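Long-range contact in uncharacterized protein Q99UF4 (Staphylococcus aureus, PDB 3B2N), which is a LuxR-family response regulator that probably binds DNA and regulates transcription when its receiver domain is phosphorylated: residues D34-E46 and I57-A69. Numbering follows the deposited sequence.
Sequences DTDNGLDAMKLIE and IEMPGMTGLEVLA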
loop_
_atom_site.group_PDB
_atom_site.type_symbol
_atom_site.label_atom_id
_atom_site.label_comp_id
_atom_site.label_asym_id
_atom_site.label_seq_id
_atom_site.Cartn_x
_atom_site.Cartn_y
_atom_site.Cartn_z
ATOM N N ASP A 34 -0.331 -2.478 -10.566
ATOM C CA ASP A 34 -0.290 -3.369 -9.424
ATOM C C ASP A 34 0.824 -4.409 -9.627
ATOM O O ASP A 34 1.166 -4.719 -10.771
ATOM C CB ASP A 34 -1.632 -4.066 -9.258
ATOM C CG ASP A 34 -1.887 -5.096 -10.331
ATOM O OD1 ASP A 34 -2.389 -4.717 -11.410
ATOM O OD2 ASP A 34 -1.583 -6.285 -10.105
ATOM N N THR A 35 1.370 -4.977 -8.546
ATOM C CA THR A 35 2.520 -5.895 -8.703
ATOM C C THR A 35 2.691 -6.716 -7.446
ATOM O O THR A 35 2.164 -6.358 -6.407
ATOM C CB THR A 35 3.877 -5.125 -9.026
ATOM O OG1 THR A 35 4.960 -6.042 -9.081
ATOM C CG2 THR A 35 4.209 -4.097 -7.939
ATOM N N ASP A 36 3.435 -7.797 -7.541
ATOM C CA ASP A 36 3.745 -8.625 -6.384
ATOM C C ASP A 36 5.190 -8.418 -5.948
ATOM O O ASP A 36 5.684 -9.102 -5.077
ATOM C CB ASP A 36 3.469 -10.094 -6.672
ATOM C CG ASP A 36 4.351 -10.664 -7.779
ATOM O OD1 ASP A 36 4.329 -11.898 -7.963
ATOM O OD2 ASP A 36 5.055 -9.916 -8.467
ATOM N N ASN A 37 5.854 -7.446 -6.520
ATOM C CA ASN A 37 7.299 -7.266 -6.248
ATOM C C ASN A 37 7.603 -5.850 -5.786
ATOM O O ASN A 37 7.252 -4.865 -6.467
ATOM C CB ASN A 37 8.111 -7.626 -7.504
ATOM C CG ASN A 37 9.607 -7.542 -7.282
ATOM O OD1 ASN A 37 10.163 -6.470 -7.054
ATOM N ND2 ASN A 37 10.270 -8.673 -7.388
ATOM N N GLY A 38 8.263 -5.718 -4.635
ATOM C CA GLY A 38 8.477 -4.374 -4.062
ATOM C C GLY A 38 9.447 -3.489 -4.850
ATOM O O GLY A 38 9.319 -2.259 -4.855
ATOM N N LEU A 39 10.441 -4.103 -5.497
ATOM C CA LEU A 39 11.319 -3.337 -6.367
ATOM C C LEU A 39 10.557 -2.788 -7.578
ATOM O O LEU A 39 10.720 -1.609 -7.975
ATOM C CB LEU A 39 12.462 -4.209 -6.864
ATOM C CG LEU A 39 13.554 -3.554 -7.694
ATOM C CD1 LEU A 39 14.124 -2.282 -7.053
ATOM C CD2 LEU A 39 14.668 -4.591 -7.928
ATOM N N ASP A 40 9.778 -3.672 -8.185
ATOM C CA ASP A 40 8.833 -3.293 -9.236
ATOM C C ASP A 40 7.928 -2.129 -8.804
ATOM O O ASP A 40 7.873 -1.105 -9.489
ATOM C CB ASP A 40 7.994 -4.519 -9.644
ATOM C CG ASP A 40 7.208 -4.288 -10.922
ATOM O OD1 ASP A 40 7.654 -3.438 -11.706
ATOM O OD2 ASP A 40 6.139 -4.935 -11.139
ATOM N N ALA A 41 7.253 -2.282 -7.653
ATOM C CA ALA A 41 6.426 -1.221 -7.072
ATOM C C ALA A 41 7.194 0.111 -6.965
ATOM O O ALA A 41 6.683 1.140 -7.361
ATOM C CB ALA A 41 5.894 -1.631 -5.686
ATOM N N MET A 42 8.404 0.088 -6.423
ATOM C CA MET A 42 9.176 1.322 -6.224
ATOM C C MET A 42 9.403 2.041 -7.548
ATOM O O MET A 42 9.265 3.251 -7.610
ATOM C CB MET A 42 10.506 1.036 -5.512
ATOM C CG MET A 42 11.276 2.277 -4.919
ATOM S SD MET A 42 10.343 3.233 -3.667
ATOM C CE MET A 42 10.091 4.793 -4.525
ATOM N N LYS A 43 9.712 1.273 -8.607
ATOM C CA LYS A 43 9.881 1.829 -9.936
ATOM C C LYS A 43 8.564 2.392 -10.485
ATOM O O LYS A 43 8.533 3.508 -10.984
ATOM C CB LYS A 43 10.501 0.810 -10.926
ATOM C CG LYS A 43 11.886 0.188 -10.569
ATOM C CD LYS A 43 12.891 1.099 -9.812
ATOM C CE LYS A 43 13.393 2.345 -10.604
ATOM N NZ LYS A 43 14.637 2.158 -11.453
ATOM N N LEU A 44 7.483 1.627 -10.381
ATOM C CA LEU A 44 6.150 2.106 -10.776
ATOM C C LEU A 44 5.776 3.396 -10.025
ATOM O O LEU A 44 5.312 4.357 -10.620
ATOM C CB LEU A 44 5.097 1.018 -10.536
ATOM C CG LEU A 44 5.251 -0.192 -11.448
ATOM C CD1 LEU A 44 4.632 -1.432 -10.844
ATOM C CD2 LEU A 44 4.646 0.116 -12.800
ATOM N N ILE A 45 5.990 3.407 -8.723
ATOM C CA ILE A 45 5.724 4.593 -7.908
ATOM C C ILE A 45 6.467 5.841 -8.425
ATOM O O ILE A 45 5.866 6.901 -8.593
ATOM C CB ILE A 45 6.035 4.292 -6.411
ATOM C CG1 ILE A 45 5.030 3.274 -5.848
ATOM C CG2 ILE A 45 6.047 5.555 -5.527
ATOM C CD1 ILE A 45 5.502 2.623 -4.536
ATOM N N GLU A 46 7.763 5.717 -8.697
ATOM C CA GLU A 46 8.524 6.858 -9.235
ATOM C C GLU A 46 8.068 7.243 -10.650
ATOM O O GLU A 46 7.976 8.421 -10.972
ATOM C CB GLU A 46 10.036 6.600 -9.203
ATOM C CG GLU A 46 10.589 6.511 -7.808
ATOM C CD GLU A 46 12.008 5.968 -7.763
ATOM O OE1 GLU A 46 12.778 6.436 -6.887
ATOM O OE2 GLU A 46 12.354 5.084 -8.597
ATOM N N ILE A 57 3.837 -6.322 3.279
ATOM C CA ILE A 57 5.191 -6.278 3.844
ATOM C C ILE A 57 6.101 -7.256 3.148
ATOM O O ILE A 57 7.026 -6.875 2.467
ATOM C CB ILE A 57 5.224 -6.574 5.321
ATOM C CG1 ILE A 57 4.400 -5.534 6.074
ATOM C CG2 ILE A 57 6.719 -6.614 5.823
ATOM C CD1 ILE A 57 4.524 -5.589 7.607
ATOM N N GLU A 58 5.856 -8.535 3.292
ATOM C CA GLU A 58 6.868 -9.452 2.853
ATOM C C GLU A 58 6.695 -9.766 1.370
ATOM O O GLU A 58 5.798 -10.508 1.008
ATOM C CB GLU A 58 6.766 -10.709 3.700
ATOM C CG GLU A 58 7.878 -11.701 3.537
ATOM C CD GLU A 58 7.754 -12.733 4.627
ATOM O OE1 GLU A 58 7.280 -12.325 5.721
ATOM O OE2 GLU A 58 8.093 -13.925 4.393
ATOM N N MET A 59 7.540 -9.173 0.527
ATOM C CA MET A 59 7.451 -9.298 -0.945
ATOM C C MET A 59 8.863 -9.490 -1.441
ATOM O O MET A 59 9.841 -9.107 -0.748
ATOM C CB MET A 59 6.860 -8.044 -1.628
ATOM C CG MET A 59 5.422 -7.676 -1.370
ATOM S SD MET A 59 4.849 -6.218 -2.333
ATOM C CE MET A 59 5.756 -4.823 -1.661
ATOM N N PRO A 60 9.010 -10.126 -2.625
ATOM C CA PRO A 60 10.373 -10.237 -3.182
ATOM C C PRO A 60 10.873 -8.862 -3.649
ATOM O O PRO A 60 10.055 -7.963 -3.815
ATOM C CB PRO A 60 10.195 -11.219 -4.364
ATOM C CG PRO A 60 8.678 -11.168 -4.715
ATOM C CD PRO A 60 7.981 -10.826 -3.424
ATOM N N GLY A 61 12.184 -8.690 -3.829
ATOM C CA GLY A 61 12.738 -7.435 -4.358
ATOM C C GLY A 61 12.956 -6.394 -3.260
ATOM O O GLY A 61 14.096 -6.097 -2.913
ATOM N N MET A 62 11.857 -5.862 -2.728
ATOM C CA MET A 62 11.843 -4.943 -1.589
ATOM C C MET A 62 10.570 -5.258 -0.811
ATOM O O MET A 62 9.526 -5.471 -1.417
ATOM C CB MET A 62 11.777 -3.469 -2.066
ATOM C CG MET A 62 13.145 -2.891 -2.613
ATOM S SD MET A 62 12.999 -1.194 -3.315
ATOM C CE MET A 62 12.916 -0.228 -1.809
ATOM N N THR A 63 10.656 -5.306 0.524
ATOM C CA THR A 63 9.492 -5.457 1.373
ATOM C C THR A 63 8.768 -4.142 1.314
ATOM O O THR A 63 9.346 -3.118 0.881
ATOM C CB THR A 63 9.888 -5.713 2.849
ATOM O OG1 THR A 63 10.512 -4.534 3.374
ATOM C CG2 THR A 63 10.876 -6.980 2.988
ATOM N N GLY A 64 7.510 -4.145 1.741
ATOM C CA GLY A 64 6.715 -2.916 1.823
ATOM C C GLY A 64 7.337 -1.880 2.748
ATOM O O GLY A 64 7.240 -0.649 2.507
ATOM N N LEU A 65 7.998 -2.365 3.800
ATOM C CA LEU A 65 8.673 -1.491 4.749
ATOM C C LEU A 65 9.901 -0.798 4.147
ATOM O O LEU A 65 10.131 0.379 4.416
ATOM C CB LEU A 65 9.044 -2.264 6.028
ATOM C CG LEU A 65 7.933 -2.834 6.955
ATOM C CD1 LEU A 65 8.520 -3.835 8.017
ATOM C CD2 LEU A 65 7.106 -1.710 7.641
ATOM N N GLU A 66 10.703 -1.520 3.368
ATOM C CA GLU A 66 11.771 -0.889 2.574
ATOM C C GLU A 66 11.237 0.112 1.513
ATOM O O GLU A 66 11.830 1.144 1.270
ATOM C CB GLU A 66 12.614 -1.960 1.899
ATOM C CG GLU A 66 13.352 -2.821 2.898
ATOM C CD GLU A 66 13.962 -4.060 2.289
ATOM O OE1 GLU A 66 13.341 -4.753 1.437
ATOM O OE2 GLU A 66 15.101 -4.362 2.698
ATOM N N VAL A 67 10.132 -0.220 0.861
ATOM C CA VAL A 67 9.509 0.718 -0.080
ATOM C C VAL A 67 9.035 1.981 0.695
ATOM O O VAL A 67 9.305 3.094 0.284
ATOM C CB VAL A 67 8.328 0.073 -0.835
ATOM C CG1 VAL A 67 7.560 1.112 -1.697
ATOM C CG2 VAL A 67 8.822 -1.103 -1.736
ATOM N N LEU A 68 8.330 1.796 1.812
ATOM C CA LEU A 68 7.910 2.928 2.650
ATOM C C LEU A 68 9.121 3.767 3.044
ATOM O O LEU A 68 9.110 4.998 2.886
ATOM C CB LEU A 68 7.168 2.419 3.907
ATOM C CG LEU A 68 7.036 3.386 5.109
ATOM C CD1 LEU A 68 6.148 4.576 4.735
ATOM C CD2 LEU A 68 6.420 2.651 6.274
ATOM N N ALA A 69 10.179 3.118 3.524
ATOM C CA ALA A 69 11.369 3.868 3.920
ATOM C C ALA A 69 11.912 4.707 2.773
ATOM O O ALA A 69 12.321 5.852 2.986
ATOM C CB ALA A 69 12.470 2.958 4.510
#
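G38 gives its backbone N to P60 O at 3.0 Å, almost in line with the carbonyl (C=O...N 171°). Its CA makes a CH...O contact with M62 O at 3.0 Å. A side chain there would run into that oxygen, so glycine fits, and M59 CE can lie 3.7 Å from G38 CA. G61, with positive phi, lets the loop turn close beside N37 and L39. N37 serves both sides: its amide packs on the loop, CG 3.5 Å from P60 O, while OD1 caps its helix, accepting from D40 N at 3.0 Å and more weakly from L39 N. M62 SD reaches M42 CB at 4.0 Å and touches L39 CD1. Beta-branched V67 works with both methyls: CG2 faces G38 O, while CG1, anti to the backbone N (chi1 173°), meets I45 CD1 at 3.8 Å and M42 SD.

Behind this interface, T35 OG1 takes the N37 N-H in an ST turn and donates to D40 OD2, while T63 and E66 form a capping box on the other helix. The helix segments run 27° apart on the same face of the parallel sheet, before and after strand 52-55 in the chain, as in the CheY-like receiver fold.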